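Local coordinates for DNA ligase (Archaeoglobus fulgidus, PDB 3GDE), which probably seals nicks in double-stranded DNA during replication, recombination and repair, using ATP to join 3'-hydroxyl and 5'-phosphate ends, at residues E481-L486 with Y501-A506; L446-L451 with R466-F471; D429-G434 with G459-V464; V64-L69 with L161-M166; G435-G440 with Q491-E496. All coordinates share one frame; numbering follows the deposited sequence.

Contact 1 of 5, residues E481-L486 with Y501-A506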
# COMPACT_ATOMS: atom_id res chain seq x y z
N GLU A 481 18.45 -2.58 -13.89
CA GLU A 481 18.83 -1.19 -13.65
C GLU A 481 18.14 -0.61 -12.42
O GLU A 481 18.75 0.16 -11.67
CB GLU A 481 18.59 -0.31 -14.87
CG GLU A 481 19.44 -0.68 -16.10
CD GLU A 481 20.94 -0.51 -15.85
OE1 GLU A 481 21.66 -1.55 -15.78
OE2 GLU A 481 21.38 0.65 -15.70
N MET A 482 16.89 -0.99 -12.19
CA MET A 482 16.17 -0.49 -11.02
C MET A 482 16.49 -1.22 -9.71
O MET A 482 16.26 -0.68 -8.63
CB MET A 482 14.66 -0.38 -11.27
CG MET A 482 13.87 -1.67 -11.23
SD MET A 482 12.15 -1.31 -11.62
CE MET A 482 12.25 -1.05 -13.39
N PHE A 483 17.06 -2.42 -9.81
CA PHE A 483 17.39 -3.24 -8.64
C PHE A 483 18.82 -3.10 -8.15
O PHE A 483 19.09 -3.27 -6.96
CB PHE A 483 17.21 -4.71 -8.95
CG PHE A 483 15.86 -5.22 -8.63
CD1 PHE A 483 15.22 -4.82 -7.47
CD2 PHE A 483 15.25 -6.14 -9.47
CE1 PHE A 483 13.98 -5.30 -7.16
CE2 PHE A 483 14.02 -6.64 -9.18
CZ PHE A 483 13.36 -6.22 -8.02
N ARG A 484 19.72 -2.85 -9.10
CA ARG A 484 21.14 -2.70 -8.82
C ARG A 484 21.45 -1.83 -7.58
O ARG A 484 22.16 -2.29 -6.69
CB ARG A 484 21.89 -2.20 -10.07
CG ARG A 484 23.41 -2.22 -9.92
CD ARG A 484 24.12 -1.84 -11.22
NE ARG A 484 24.59 -3.03 -11.95
CZ ARG A 484 24.21 -3.37 -13.18
NH1 ARG A 484 23.36 -2.62 -13.87
NH2 ARG A 484 24.71 -4.48 -13.72
N PRO A 485 20.89 -0.59 -7.50
CA PRO A 485 21.17 0.28 -6.33
C PRO A 485 20.72 -0.30 -4.99
O PRO A 485 21.23 0.08 -3.95
CB PRO A 485 20.35 1.54 -6.63
CG PRO A 485 20.08 1.50 -8.09
CD PRO A 485 19.98 0.07 -8.46
N LEU A 486 19.76 -1.23 -5.05
CA LEU A 486 19.15 -1.79 -3.86
C LEU A 486 19.85 -3.05 -3.35
O LEU A 486 19.39 -3.65 -2.38
CB LEU A 486 17.66 -2.09 -4.12
CG LEU A 486 16.75 -0.98 -4.67
CD1 LEU A 486 15.31 -1.48 -4.67
CD2 LEU A 486 16.85 0.34 -3.89
N TYR A 501 10.14 -3.11 -4.64
CA TYR A 501 9.35 -3.35 -5.84
C TYR A 501 8.44 -4.55 -5.69
O TYR A 501 8.77 -5.52 -5.01
CB TYR A 501 10.26 -3.45 -7.06
CG TYR A 501 11.00 -2.15 -7.35
CD1 TYR A 501 12.39 -2.07 -7.21
CD2 TYR A 501 10.30 -1.00 -7.72
CE1 TYR A 501 13.06 -0.88 -7.45
CE2 TYR A 501 10.96 0.21 -7.97
CZ TYR A 501 12.35 0.26 -7.83
OH TYR A 501 13.02 1.45 -8.09
N VAL A 502 7.27 -4.46 -6.31
CA VAL A 502 6.27 -5.52 -6.24
C VAL A 502 6.00 -6.05 -7.66
O VAL A 502 5.77 -5.26 -8.58
CB VAL A 502 4.95 -4.98 -5.57
CG1 VAL A 502 3.80 -5.96 -5.74
CG2 VAL A 502 5.20 -4.66 -4.09
N PHE A 503 6.05 -7.37 -7.82
CA PHE A 503 5.71 -8.00 -9.11
C PHE A 503 4.30 -8.58 -9.04
O PHE A 503 3.92 -9.12 -8.01
CB PHE A 503 6.64 -9.18 -9.43
CG PHE A 503 8.03 -8.80 -9.84
CD1 PHE A 503 8.39 -7.47 -10.08
CD2 PHE A 503 9.00 -9.79 -10.03
CE1 PHE A 503 9.67 -7.13 -10.47
CE2 PHE A 503 10.29 -9.47 -10.43
CZ PHE A 503 10.64 -8.14 -10.64
N GLU A 504 3.54 -8.47 -10.13
CA GLU A 504 2.36 -9.32 -10.31
C GLU A 504 2.81 -10.69 -10.83
O GLU A 504 3.49 -10.79 -11.86
CB GLU A 504 1.34 -8.69 -11.25
CG GLU A 504 0.04 -9.52 -11.35
CD GLU A 504 -1.02 -8.91 -12.24
OE1 GLU A 504 -0.90 -7.72 -12.62
OE2 GLU A 504 -2.01 -9.63 -12.56
N VAL A 505 2.42 -11.74 -10.10
CA VAL A 505 2.89 -13.10 -10.34
C VAL A 505 1.70 -14.05 -10.51
O VAL A 505 0.79 -14.08 -9.66
CB VAL A 505 3.77 -13.59 -9.17
CG1 VAL A 505 4.27 -15.01 -9.40
CG2 VAL A 505 4.95 -12.66 -8.94
N ALA A 506 1.71 -14.82 -11.60
CA ALA A 506 0.77 -15.92 -11.80
C ALA A 506 1.41 -17.22 -11.33
O ALA A 506 2.63 -17.33 -11.21
CB ALA A 506 0.37 -16.01 -13.27
O HOH W 1 15.72 1.84 -8.03
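Phe483 CA of helix 473-483 stands 8.5 Å from Tyr501 CA of segment 501-506, and with no direct hydrogen bond between the two segments, side chains must bridge the gap. This is the helix-on-barrel contact of the OB-fold, whose helix between the third and fourth strands packs on the end of the barrel. Tyr501 is the hub. Met482 holds CG between its backbone N and carbonyl carbon (chi1 77°), which brings the chain over one face of the tyrosine; SD lies 4.1 Å from the Tyr501 ring centroid and only 9° off its normal, a Met-aromatic contact for which the flexible, polarisable thioether is well suited. Tyr501 in turn points its edge at the face of Phe483 in an offset edge-to-face pair, planes 75° apart, with Phe483 CE1 3.6 Å from Tyr501 CD1. Leu486 comes in at about a right angle and sets CD1 3.6 Å from Tyr501 CE1. The Phe483 ring also meets Phe503 CZ at its edge, and Phe497, outside the contact, stacks on it, which makes an aromatic interior. One water bridges the segments: it donates to Met482 O (2.6 Å) and is hydrogen-bonded to Tyr501 OH at 2.7 Å, in the plane of the ring.

Contact 2 of 5, residues L446-L451 with R466-F471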
# COMPACT_ATOMS: atom_id res chain seq x y z
N LEU A 446 20.05 -9.58 -14.06
CA LEU A 446 19.37 -10.47 -13.13
C LEU A 446 18.44 -11.37 -13.94
O LEU A 446 17.78 -10.91 -14.87
CB LEU A 446 18.57 -9.67 -12.10
CG LEU A 446 19.39 -8.80 -11.14
CD1 LEU A 446 18.47 -7.76 -10.52
CD2 LEU A 446 20.09 -9.64 -10.07
N SER A 447 18.41 -12.66 -13.61
CA SER A 447 17.62 -13.63 -14.39
C SER A 447 16.48 -14.24 -13.59
O SER A 447 15.48 -14.70 -14.16
CB SER A 447 18.53 -14.74 -14.93
OG SER A 447 19.04 -15.54 -13.87
N SER A 448 16.62 -14.22 -12.26
CA SER A 448 15.75 -14.92 -11.32
C SER A 448 15.46 -14.03 -10.10
O SER A 448 16.34 -13.28 -9.67
CB SER A 448 16.46 -16.18 -10.87
OG SER A 448 15.60 -17.00 -10.15
N PHE A 449 14.25 -14.12 -9.54
CA PHE A 449 13.79 -13.19 -8.48
C PHE A 449 13.08 -13.90 -7.33
O PHE A 449 12.19 -14.71 -7.54
CB PHE A 449 12.87 -12.10 -9.06
CG PHE A 449 13.46 -11.37 -10.22
CD1 PHE A 449 13.26 -11.82 -11.53
CD2 PHE A 449 14.24 -10.23 -10.03
CE1 PHE A 449 13.81 -11.14 -12.62
CE2 PHE A 449 14.81 -9.55 -11.12
CZ PHE A 449 14.59 -10.00 -12.41
N GLU A 450 13.50 -13.59 -6.11
CA GLU A 450 12.90 -14.16 -4.89
C GLU A 450 11.69 -13.32 -4.49
O GLU A 450 11.75 -12.09 -4.52
CB GLU A 450 13.91 -14.16 -3.74
CG GLU A 450 15.13 -15.01 -3.99
CD GLU A 450 14.78 -16.48 -4.11
OE1 GLU A 450 15.13 -17.10 -5.14
OE2 GLU A 450 14.14 -17.02 -3.18
N LEU A 451 10.60 -14.00 -4.12
CA LEU A 451 9.31 -13.33 -3.92
C LEU A 451 8.75 -13.57 -2.53
O LEU A 451 8.82 -14.69 -2.01
CB LEU A 451 8.28 -13.79 -4.97
CG LEU A 451 8.64 -13.72 -6.46
CD1 LEU A 451 7.61 -14.50 -7.26
CD2 LEU A 451 8.76 -12.29 -6.97
N ARG A 466 10.09 -18.34 -6.13
CA ARG A 466 11.11 -17.79 -7.01
C ARG A 466 10.64 -17.86 -8.46
O ARG A 466 10.12 -18.88 -8.89
CB ARG A 466 12.41 -18.56 -6.84
CG ARG A 466 13.57 -17.86 -7.47
CD ARG A 466 14.10 -18.64 -8.63
NE ARG A 466 15.12 -19.59 -8.20
CZ ARG A 466 15.76 -20.40 -9.03
NH1 ARG A 466 15.49 -20.37 -10.34
NH2 ARG A 466 16.69 -21.24 -8.56
N VAL A 467 10.86 -16.77 -9.20
CA VAL A 467 10.34 -16.64 -10.56
C VAL A 467 11.44 -16.33 -11.57
O VAL A 467 12.33 -15.52 -11.29
CB VAL A 467 9.16 -15.60 -10.64
CG1 VAL A 467 9.62 -14.18 -10.30
CG2 VAL A 467 8.48 -15.64 -12.00
N ALA A 468 11.37 -16.98 -12.74
CA ALA A 468 12.35 -16.81 -13.81
C ALA A 468 11.69 -16.75 -15.19
O ALA A 468 12.30 -16.27 -16.15
CB ALA A 468 13.37 -17.93 -13.76
N THR A 469 10.45 -17.23 -15.28
CA THR A 469 9.72 -17.21 -16.55
C THR A 469 8.78 -16.01 -16.66
O THR A 469 8.33 -15.48 -15.65
CB THR A 469 8.92 -18.53 -16.81
OG1 THR A 469 8.01 -18.78 -15.72
CG2 THR A 469 9.86 -19.71 -16.92
N GLY A 470 8.50 -15.61 -17.89
CA GLY A 470 7.54 -14.56 -18.17
C GLY A 470 8.20 -13.23 -18.49
O GLY A 470 7.50 -12.25 -18.74
N PHE A 471 9.53 -13.21 -18.50
CA PHE A 471 10.31 -11.98 -18.73
C PHE A 471 10.80 -11.86 -20.18
O PHE A 471 11.30 -12.83 -20.74
CB PHE A 471 11.56 -11.95 -17.83
CG PHE A 471 11.27 -11.98 -16.36
CD1 PHE A 471 10.92 -10.82 -15.67
CD2 PHE A 471 11.39 -13.17 -15.64
CE1 PHE A 471 10.67 -10.85 -14.31
CE2 PHE A 471 11.14 -13.21 -14.28
CZ PHE A 471 10.76 -12.04 -13.61
O HOH W 2 14.86 -15.67 -16.86
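Phe449 CB starts the side chain against Val467, 4.1 Å from its CG1. CG then stands anti to the carbonyl carbon (chi1 -53°), which carries the ring out toward Phe471. There CD1 and CE1 both come to 3.3 Å from Phe471 CZ, with CE1 over one face of the Phe471 ring. The two planes are inclined at 46°, neither stacked nor edge-to-face. Elsewhere the Phe449 ring makes an edge-to-face pair with Phe503, and Phe471 stacks on Phe527, so flat aromatic side chains suit both positions. With an alanine in place of Phe471, the ring that CD1 and CE1 touch would be gone, and the Phe449 ring would probably be left with a gap on that side and more freedom to turn.

Behind these rings runs the hairpin of strands 446-454 and 461-467, the second and third of the OB barrel. Phe449 and Val467 form its antiparallel hydrogen-bonded pair: Phe449 N gives to Val467 O and Val467 N to Phe449 O, each 3.0 Å. Leu451 adds CD1, 3.7 Å from Val467 CG1. Just before Phe449 the strand carries a classic beta bulge, Ser447 and Ser448 both facing Glu436. Glu450 and Arg466, the next pair, project to the other face; their salt bridge is long, 3.9 Å from Glu450 OE1 to Arg466 NE, and the closer ionic partner of Glu450 is Lys463. Past the last bridge, a water donates to both Ser447 O and Ala468 O, 2.7 Å from the latter.

Contact 3 of 5, residues D429-G434 with G459-V464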
# COMPACT_ATOMS: atom_id res chain seq x y z
N ASP A 429 0.43 -10.30 -5.88
CA ASP A 429 1.48 -9.32 -5.91
C ASP A 429 2.42 -9.49 -4.72
O ASP A 429 1.99 -9.50 -3.56
CB ASP A 429 0.91 -7.93 -6.12
CG ASP A 429 0.79 -7.57 -7.61
OD1 ASP A 429 -0.32 -7.69 -8.21
OD2 ASP A 429 1.84 -7.20 -8.19
N LEU A 430 3.69 -9.70 -5.05
CA LEU A 430 4.68 -10.16 -4.10
C LEU A 430 5.91 -9.26 -4.16
O LEU A 430 6.27 -8.76 -5.22
CB LEU A 430 5.05 -11.64 -4.37
CG LEU A 430 3.89 -12.66 -4.32
CD1 LEU A 430 4.25 -13.99 -4.98
CD2 LEU A 430 3.37 -12.88 -2.88
N VAL A 431 6.54 -9.06 -3.01
CA VAL A 431 7.73 -8.20 -2.93
C VAL A 431 8.94 -8.94 -3.50
O VAL A 431 9.12 -10.12 -3.24
CB VAL A 431 8.02 -7.75 -1.46
CG1 VAL A 431 9.19 -6.74 -1.41
CG2 VAL A 431 6.78 -7.14 -0.84
N VAL A 432 9.76 -8.23 -4.27
CA VAL A 432 11.03 -8.78 -4.73
C VAL A 432 12.10 -8.56 -3.66
O VAL A 432 12.60 -7.44 -3.47
CB VAL A 432 11.48 -8.15 -6.05
CG1 VAL A 432 12.70 -8.90 -6.61
CG2 VAL A 432 10.35 -8.15 -7.03
N VAL A 433 12.42 -9.63 -2.94
CA VAL A 433 13.36 -9.56 -1.82
C VAL A 433 14.78 -10.02 -2.20
O VAL A 433 15.74 -9.80 -1.44
CB VAL A 433 12.83 -10.33 -0.58
CG1 VAL A 433 11.57 -9.66 -0.04
CG2 VAL A 433 12.58 -11.82 -0.89
N GLY A 434 14.92 -10.65 -3.36
CA GLY A 434 16.22 -11.16 -3.80
C GLY A 434 16.28 -11.53 -5.27
O GLY A 434 15.32 -11.32 -6.02
N GLY A 459 4.92 -6.71 9.86
CA GLY A 459 5.52 -6.12 8.65
C GLY A 459 6.66 -6.93 8.04
O GLY A 459 7.35 -6.47 7.13
N LYS A 460 6.89 -8.14 8.55
CA LYS A 460 7.95 -9.00 8.01
C LYS A 460 7.55 -9.58 6.65
O LYS A 460 6.37 -9.79 6.38
CB LYS A 460 8.31 -10.10 9.01
CG LYS A 460 9.10 -9.57 10.21
CD LYS A 460 8.91 -10.41 11.46
CE LYS A 460 10.08 -11.33 11.71
NZ LYS A 460 10.07 -11.86 13.11
N LEU A 461 8.54 -9.81 5.79
CA LEU A 461 8.31 -10.42 4.48
C LEU A 461 8.64 -11.90 4.55
O LEU A 461 9.75 -12.28 4.93
CB LEU A 461 9.17 -9.76 3.39
CG LEU A 461 8.73 -8.51 2.62
CD1 LEU A 461 7.23 -8.17 2.79
CD2 LEU A 461 9.56 -7.34 3.02
N LEU A 462 7.66 -12.73 4.20
CA LEU A 462 7.82 -14.17 4.23
C LEU A 462 7.94 -14.72 2.81
O LEU A 462 7.03 -14.55 1.98
CB LEU A 462 6.66 -14.84 5.00
CG LEU A 462 6.24 -14.26 6.36
CD1 LEU A 462 5.06 -15.01 6.95
CD2 LEU A 462 7.40 -14.28 7.34
N LYS A 463 9.08 -15.35 2.52
CA LYS A 463 9.36 -15.93 1.21
C LYS A 463 8.31 -16.95 0.80
O LYS A 463 7.82 -17.71 1.63
CB LYS A 463 10.75 -16.57 1.14
CG LYS A 463 11.85 -15.60 0.78
CD LYS A 463 12.96 -16.31 0.01
CE LYS A 463 14.22 -15.47 -0.03
NZ LYS A 463 15.31 -16.14 -0.79
N VAL A 464 8.00 -16.96 -0.48
CA VAL A 464 6.88 -17.73 -0.98
C VAL A 464 7.23 -18.42 -2.32
O VAL A 464 6.55 -19.33 -2.76
CB VAL A 464 5.63 -16.81 -1.01
CG1 VAL A 464 5.03 -16.67 -2.39
CG2 VAL A 464 4.62 -17.25 0.03
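Leu461 is the first residue of 459-464 to reach strand 428-437, and it touches two valines there. Its CD1 comes to 3.8 Å from Val431 CG2, the side chains crossing at about a right angle, while its CG slides past Val433 CG1 at 4.1 Å. CG lies anti to the carbonyl carbon (chi1 -86°), which places the isobutyl group between the two. Ala452 of the intervening strand 446-454 lies against both Leu461 and Val433, where a small residue fits under larger neighbours.

Lys463 follows with its aliphatic part. The chain bends at chi2 and runs past Val433 CG2, which is 4.1 Å from Lys463 CE; a lysine suits the spot because its methylenes can lie on a valine while NZ goes on to its ionic partner, Glu450. Val464 closes the segment, its CG1 3.8 Å from Leu430 CD1, and both these side chains also pack on Leu522 of strand 520-523.

The strand segments 429-434 and 461-464 pass at 98° with their axes 8.6 Å apart, too far for direct pairing. In the OB barrel they are the first and third strands, and both bond to the second, which runs between them: Val431 to Ala452, Val433 to Glu450 and Val464 to Leu451. No hydrogen bond joins the two segments themselves. What meets between them is branched aliphatic surface and the methylenes of one lysine, so the hold depends on the fit of carbon against carbon and not on direction.

Contact 4 of 5, residues V64-L69 with L161-M166; sequences VGIGLL and LILNEM
Ile162 and Leu163 face Val64 and Leu69 across the contact, and Ile162 reaches both of these with its two branches. CG2, anti to the backbone N, is turned to Val64, 3.7 Å from its CG1, and also meets Leu69 CD1; CG1, anti to the carbonyl carbon (chi1 -66°), carries CD1 to 3.9 Å from the same Leu69 CD1. Val64 and Ile162 approach at a slant, branched end against branched end. Leu69 instead slides past Ile162 in the opposite direction, and does the same with Leu163. Its forked tip therefore serves two neighbours, CD1 turned to Ile162 and CD2 placed 3.9 Å from Leu163 CG. Ile66 makes the lightest touch, its CB 4.3 Å from Leu163 CD2. Beta-branched and forked aliphatic residues suit such a joint because each offers several methyl groups without any polar demand.

Around it, Leu94 of helix 94-108 packs on Ile66, Leu69 and Leu163, and Leu143 and Phe124 pack on Ile162. Ile66 also touches Pro485 and Ile498 of the OB-fold domain, consistent with the closed conformation of the enzyme. Both backbones change course here. Gly65 is the N-cap of helix 66-77, and after helix 152-162 Asn164 takes positive phi, which asparagine tolerates better than most residues. A helix start thus meets a helix end finished by a Schellman motif, within the all-helical DNA-binding domain at the N terminus of the ligase.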
# COMPACT_ATOMS: atom_id res chain seq x y z
N VAL A 64 12.78 10.90 -2.18
CA VAL A 64 14.20 10.72 -1.91
C VAL A 64 14.59 9.26 -2.16
O VAL A 64 14.20 8.35 -1.40
CB VAL A 64 14.56 11.17 -0.47
CG1 VAL A 64 15.99 10.84 -0.14
CG2 VAL A 64 14.34 12.67 -0.33
N GLY A 65 15.35 9.04 -3.24
CA GLY A 65 15.90 7.72 -3.56
C GLY A 65 17.22 7.49 -2.87
O GLY A 65 17.88 8.46 -2.40
N ILE A 66 17.63 6.23 -2.80
CA ILE A 66 18.88 5.85 -2.15
C ILE A 66 20.12 6.63 -2.66
O ILE A 66 21.07 6.86 -1.91
CB ILE A 66 19.11 4.30 -2.17
CG1 ILE A 66 20.15 3.91 -1.12
CG2 ILE A 66 19.47 3.79 -3.59
CD1 ILE A 66 20.28 2.44 -0.86
N GLY A 67 20.09 7.02 -3.94
CA GLY A 67 21.16 7.80 -4.55
C GLY A 67 21.36 9.16 -3.89
O GLY A 67 22.50 9.61 -3.72
N LEU A 68 20.26 9.83 -3.52
CA LEU A 68 20.32 11.07 -2.76
C LEU A 68 20.92 10.87 -1.38
O LEU A 68 21.67 11.72 -0.89
CB LEU A 68 18.93 11.72 -2.63
CG LEU A 68 18.47 12.62 -3.77
CD1 LEU A 68 18.42 11.87 -5.08
CD2 LEU A 68 17.12 13.22 -3.44
N LEU A 69 20.59 9.74 -0.75
CA LEU A 69 21.17 9.38 0.55
C LEU A 69 22.69 9.19 0.47
O LEU A 69 23.42 9.65 1.35
CB LEU A 69 20.50 8.12 1.12
CG LEU A 69 19.40 8.26 2.17
CD1 LEU A 69 18.56 9.51 1.96
CD2 LEU A 69 18.51 7.03 2.19
N LEU A 161 13.93 5.19 7.88
CA LEU A 161 12.64 5.85 7.73
C LEU A 161 12.43 6.32 6.29
O LEU A 161 11.40 6.00 5.69
CB LEU A 161 12.52 7.02 8.74
CG LEU A 161 11.27 7.91 8.80
CD1 LEU A 161 9.97 7.10 8.86
CD2 LEU A 161 11.38 8.86 10.00
N ILE A 162 13.40 7.04 5.74
CA ILE A 162 13.39 7.46 4.33
C ILE A 162 13.26 6.27 3.36
O ILE A 162 12.58 6.36 2.34
CB ILE A 162 14.65 8.29 3.98
CG1 ILE A 162 14.65 9.63 4.73
CG2 ILE A 162 14.77 8.51 2.44
CD1 ILE A 162 16.00 10.30 4.79
N LEU A 163 13.90 5.15 3.70
CA LEU A 163 13.83 3.92 2.91
C LEU A 163 12.60 3.07 3.24
O LEU A 163 12.40 2.01 2.65
CB LEU A 163 15.12 3.10 3.10
CG LEU A 163 16.38 3.77 2.52
CD1 LEU A 163 17.64 3.00 2.86
CD2 LEU A 163 16.26 3.98 1.02
N ASN A 164 11.78 3.54 4.19
CA ASN A 164 10.52 2.91 4.58
C ASN A 164 10.59 1.48 5.16
O ASN A 164 9.56 0.80 5.24
CB ASN A 164 9.48 2.99 3.45
CG ASN A 164 9.22 4.43 2.95
OD1 ASN A 164 9.08 4.65 1.74
ND2 ASN A 164 9.17 5.41 3.88
N GLU A 165 11.78 1.03 5.57
CA GLU A 165 11.94 -0.24 6.29
C GLU A 165 12.75 -0.09 7.58
O GLU A 165 13.98 -0.04 7.56
CB GLU A 165 12.43 -1.42 5.38
CG GLU A 165 13.94 -1.55 5.10
CD GLU A 165 14.46 -3.02 4.93
OE1 GLU A 165 13.79 -4.01 5.35
OE2 GLU A 165 15.58 -3.18 4.38
N MET A 166 12.04 -0.02 8.71
CA MET A 166 12.64 0.24 10.02
C MET A 166 13.35 -0.98 10.62
O MET A 166 14.25 -0.83 11.45
CB MET A 166 11.56 0.74 11.00
CG MET A 166 10.89 2.05 10.61
SD MET A 166 12.09 3.37 10.34
CE MET A 166 12.31 4.05 11.98

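Contact 5 of 5, residues G435-G440 with Q491-E496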
# COMPACT_ATOMS: atom_id res chain seq x y z
N GLY A 435 17.41 -12.09 -5.68
CA GLY A 435 17.63 -12.40 -7.08
C GLY A 435 18.87 -13.21 -7.36
O GLY A 435 19.62 -13.58 -6.45
N GLU A 436 19.08 -13.51 -8.64
CA GLU A 436 20.25 -14.21 -9.11
C GLU A 436 20.71 -13.57 -10.41
O GLU A 436 19.90 -13.24 -11.28
CB GLU A 436 19.96 -15.70 -9.34
CG GLU A 436 19.79 -16.53 -8.06
CD GLU A 436 19.46 -18.00 -8.33
OE1 GLU A 436 18.57 -18.30 -9.17
OE2 GLU A 436 20.09 -18.87 -7.69
N TRP A 437 22.02 -13.37 -10.51
CA TRP A 437 22.63 -12.92 -11.75
C TRP A 437 22.57 -14.03 -12.78
O TRP A 437 22.71 -15.21 -12.44
CB TRP A 437 24.08 -12.49 -11.50
CG TRP A 437 24.17 -11.22 -10.72
CD1 TRP A 437 24.53 -11.08 -9.42
CD2 TRP A 437 23.85 -9.90 -11.20
NE1 TRP A 437 24.47 -9.75 -9.05
CE2 TRP A 437 24.05 -9.01 -10.12
CE3 TRP A 437 23.41 -9.39 -12.43
CZ2 TRP A 437 23.84 -7.63 -10.24
CZ3 TRP A 437 23.21 -8.03 -12.56
CH2 TRP A 437 23.42 -7.16 -11.46
N GLY A 438 22.33 -13.64 -14.03
CA GLY A 438 22.41 -14.57 -15.16
C GLY A 438 23.84 -15.05 -15.41
O GLY A 438 24.76 -14.73 -14.65
N GLU A 439 24.02 -15.81 -16.49
CA GLU A 439 25.29 -16.50 -16.75
C GLU A 439 25.74 -16.31 -18.19
O GLU A 439 24.92 -16.04 -19.08
CB GLU A 439 25.17 -18.00 -16.39
CG GLU A 439 24.33 -18.87 -17.35
CD GLU A 439 22.95 -18.28 -17.68
OE1 GLU A 439 22.21 -17.91 -16.74
OE2 GLU A 439 22.61 -18.19 -18.89
N GLY A 440 27.05 -16.45 -18.42
CA GLY A 440 27.64 -16.29 -19.76
C GLY A 440 27.41 -14.90 -20.33
O GLY A 440 27.96 -13.92 -19.84
N GLN A 491 26.24 -12.73 -2.40
CA GLN A 491 27.02 -13.95 -2.23
C GLN A 491 27.08 -14.68 -3.57
O GLN A 491 26.28 -15.59 -3.85
CB GLN A 491 26.39 -14.85 -1.16
CG GLN A 491 26.08 -14.14 0.16
CD GLN A 491 25.30 -15.02 1.13
OE1 GLN A 491 24.84 -14.54 2.17
NE2 GLN A 491 25.16 -16.30 0.80
N GLY A 492 28.02 -14.25 -4.41
CA GLY A 492 28.22 -14.86 -5.73
C GLY A 492 27.17 -14.48 -6.75
O GLY A 492 27.18 -13.38 -7.30
N LYS A 493 26.25 -15.41 -7.00
CA LYS A 493 25.14 -15.16 -7.91
C LYS A 493 23.93 -14.61 -7.14
O LYS A 493 23.17 -13.81 -7.68
CB LYS A 493 24.76 -16.43 -8.68
CG LYS A 493 25.89 -17.02 -9.55
CD LYS A 493 25.89 -16.49 -11.00
CE LYS A 493 26.44 -15.06 -11.11
NZ LYS A 493 27.81 -14.89 -10.54
N LYS A 494 23.78 -15.06 -5.89
CA LYS A 494 22.72 -14.62 -4.97
C LYS A 494 22.88 -13.16 -4.52
O LYS A 494 23.92 -12.79 -3.96
CB LYS A 494 22.73 -15.49 -3.72
CG LYS A 494 21.72 -16.60 -3.66
CD LYS A 494 21.97 -17.46 -2.41
CE LYS A 494 20.74 -18.24 -1.98
NZ LYS A 494 21.08 -19.32 -1.00
N VAL A 495 21.84 -12.36 -4.76
CA VAL A 495 21.75 -11.02 -4.17
C VAL A 495 20.46 -10.86 -3.35
O VAL A 495 19.46 -11.54 -3.60
CB VAL A 495 21.88 -9.85 -5.22
CG1 VAL A 495 23.26 -9.83 -5.87
CG2 VAL A 495 20.79 -9.89 -6.28
N GLU A 496 20.52 -9.99 -2.35
CA GLU A 496 19.35 -9.59 -1.60
C GLU A 496 19.10 -8.10 -1.84
O GLU A 496 20.04 -7.33 -2.03
CB GLU A 496 19.50 -9.92 -0.11
CG GLU A 496 19.63 -11.43 0.18
CD GLU A 496 19.94 -11.77 1.64
OE1 GLU A 496 20.12 -12.98 1.94
OE2 GLU A 496 20.01 -10.85 2.49
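Gly435 with Val495, a hydrogen-bonded pair, and Glu436 with Lys494, a non-hydrogen-bonded one, form an antiparallel ladder where the end of strand 428-437 meets strand 494-497 at the margin of the OB barrel. Gly435 N gives to Val495 O at 3.0 Å, and Val495 N returns a bond of the same length to Gly435 O. Trp437 N adds a third, 3.1 Å to Lys493 O. Gly435 is almost fully extended (phi -171°, psi 180°), a backbone shape glycine takes up easily. The segment 491-496 enters the ladder through a type II' turn from Gln491 to Lys494, in which Gly492 takes the positive phi that favours glycine.

Trp437 carries the side-chain part. Its NE1 lies 3.4 Å from Val495 CG1, the side chains crossing at about a right angle, and its CB is 3.5 Å from Lys493 CE, reached because the lysine folds back with bends at chi2, chi3 and chi4. Ile487, Gln490 and Leu446 also pack on the indole. A serine in place of Trp437 would keep the backbone bond but would probably leave Val495 CG1 without its cover and a gap beside Leu446. The backbone bonds set the pairing, and Trp437 and Val495 add apolar contact beside it; within this contact it is the methylenes of Lys493 that touch Trp437.

In the fold
Contacts 1, 2, 3 and 5 belong to one OB-fold, and contact 4 to the helical N-terminal domain, which meets the OB-fold beside contact 1. Contacts 1 and 4 are buried and lack direct hydrogen bonds between their segments, but contact 1 is aromatic and contact 4 aliphatic. Contacts 2 and 5 are strand ladders, only partly buried, with backbone bonds and exposed charged residues beside apolar ones. Contact 3, also partly buried, shares strand 461-467 with contact 2 and strand 428-437 with contact 5, yet packs side chains alone. Phe483 on Phe449 ties contact 1 to contact 2, and Leu451 on Leu430 ties contact 2 to contact 3.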